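Local atomic coordinates of uncharacterized NTF2-like protein (Burkholderia thailandensis E264, PDB entry 3EC9), a protein that is of unknown function but belongs to the SnoaL-like branch of the NTF2 superfamily, whose cone-shaped fold often encloses a ligand-binding or catalytic pocket. Residues B[130-133]-B[134-138]. Numbering follows the deposited sequence. Where two conformers were deposited one is given.
Sequences DTLL and VAQAM
Val-134 N gives its hydrogen to Asp-130 O, the carbonyl of the N-cap residue, at 3.2 Å, closing the first turn of the short helix 131-137. With CG2 beside its own backbone N and CG1 anti to it (chi1 177°), the valine sets CG2 3.5 Å from Asp-130 O. The same side chain is buried against Phe-107, Cys-109, Pro-50 and Trp-73. One residue on, Ala-135 N bonds to Thr-131 O at 2.9 Å, while the methyl CB presses on that same oxygen at 3.2 Å. Gln-136 N repeats the i to i+4 pattern with Leu-132 O, over a more bent bond (146°). Its side chain turns back along the helix: CG lies anti to the carbonyl carbon (chi1 -75°) and the chain beyond is extended, which carries CG over Leu-132 O at 3.3 Å and brings the amide alongside Leu-133 CA. NE2 meets CG of Leu-132, whose side chain it passes at a slant; OE1 lies 3.9 Å from CG of Leu-133, the two side chains running side by side. A water donates to both OE1 of Gln-136 and O of Leu-133, linking the amide to the backbone one turn back, which probably helps fix its rotation. Further on, Ala-137 rests against Trp-73, and its carbonyl accepts a hydrogen bond from Thr-103 OG1. At the other end, Asp-130 OD1 is hydrogen-bonded to Thr-131 OG1 of the second subunit, and reciprocally, while OD2 accepts from Gly-48 N of that subunit. The arrangement is that of a short C-terminal helix following the last strand, 121-129, of an NTF2-like fold, with an N-cap aspartate whose carboxylate is turned to the partner subunit and a first turn built into the dimer interface.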
loop_
_atom_site.group_PDB
_atom_site.type_symbol
_atom_site.label_atom_id
_atom_site.label_comp_id
_atom_site.label_asym_id
_atom_site.label_seq_id
_atom_site.Cartn_x
_atom_site.Cartn_y
_atom_site.Cartn_z
ATOM N N ASP B 130 0.012 5.322 4.991
ATOM C CA ASP B 130 -0.643 5.404 6.299
ATOM C C ASP B 130 -1.229 6.762 6.468
ATOM O O ASP B 130 -0.693 7.674 7.109
ATOM C CB ASP B 130 0.381 5.027 7.371
ATOM C CG ASP B 130 -0.265 4.510 8.659
ATOM O OD1 ASP B 130 -1.420 4.888 8.973
ATOM O OD2 ASP B 130 0.405 3.732 9.391
ATOM N N THR B 131 -2.371 6.929 5.834
ATOM C CA THR B 131 -3.009 8.232 5.808
ATOM C C THR B 131 -3.379 8.792 7.186
ATOM O O THR B 131 -3.417 10.015 7.386
ATOM C CB THR B 131 -4.224 8.169 4.858
ATOM O OG1 THR B 131 -5.028 7.078 5.249
ATOM C CG2 THR B 131 -3.771 7.973 3.392
ATOM N N LEU B 132 -3.658 7.914 8.149
ATOM C CA LEU B 132 -3.937 8.384 9.514
ATOM C C LEU B 132 -2.684 9.053 10.110
ATOM O O LEU B 132 -2.774 10.115 10.696
ATOM C CB LEU B 132 -4.414 7.250 10.418
ATOM C CG LEU B 132 -4.711 7.651 11.852
ATOM C CD1 LEU B 132 -5.898 8.646 11.878
ATOM C CD2 LEU B 132 -4.988 6.425 12.747
ATOM N N LEU B 133 -1.532 8.423 9.975
ATOM C CA LEU B 133 -0.294 9.045 10.517
ATOM C C LEU B 133 0.045 10.362 9.850
ATOM O O LEU B 133 0.524 11.276 10.511
ATOM C CB LEU B 133 0.888 8.077 10.464
ATOM C CG LEU B 133 1.005 7.086 11.641
ATOM C CD1 LEU B 133 -0.255 6.277 11.946
ATOM C CD2 LEU B 133 2.235 6.153 11.498
ATOM N N VAL B 134 -0.160 10.472 8.537
ATOM C CA VAL B 134 0.041 11.754 7.870
ATOM C C VAL B 134 -0.951 12.818 8.398
ATOM O O VAL B 134 -0.597 13.948 8.762
ATOM C CB VAL B 134 -0.110 11.574 6.353
ATOM C CG1 VAL B 134 0.025 12.957 5.674
ATOM C CG2 VAL B 134 0.912 10.549 5.790
ATOM N N ALA B 135 -2.205 12.415 8.495
ATOM C CA ALA B 135 -3.261 13.262 9.044
ATOM C C ALA B 135 -2.973 13.736 10.492
ATOM O O ALA B 135 -3.282 14.879 10.853
ATOM C CB ALA B 135 -4.625 12.535 8.946
ATOM N N GLN B 136 -2.380 12.894 11.314
ATOM C CA GLN B 136 -2.049 13.263 12.699
ATOM C C GLN B 136 -1.090 14.462 12.726
ATOM O O GLN B 136 -1.145 15.312 13.623
ATOM C CB GLN B 136 -1.422 12.080 13.448
ATOM C CG GLN B 136 -2.367 10.986 13.871
ATOM C CD GLN B 136 -1.641 9.685 14.361
ATOM O OE1 GLN B 136 -0.412 9.535 14.276
ATOM N NE2 GLN B 136 -2.415 8.776 14.895
ATOM N N ALA B 137 -0.166 14.504 11.777
ATOM C CA ALA B 137 0.807 15.588 11.683
ATOM C C ALA B 137 0.117 16.919 11.310
ATOM O O ALA B 137 0.672 17.982 11.531
ATOM C CB ALA B 137 1.905 15.245 10.678
HETATM N N MSE B 138 -1.057 16.831 10.692
HETATM C CA MSE B 138 -1.761 18.002 10.200
HETATM C C MSE B 138 -2.782 18.507 11.201
HETATM O O MSE B 138 -3.517 19.462 10.918
HETATM C CB MSE B 138 -2.418 17.669 8.867
HETATM C CG MSE B 138 -1.424 17.069 7.875
HETATM SE SE MSE B 138 -2.314 16.429 6.304
HETATM C CE MSE B 138 -3.259 18.058 5.871
HETATM O O HOH W 1 1.885 10.720 12.867
#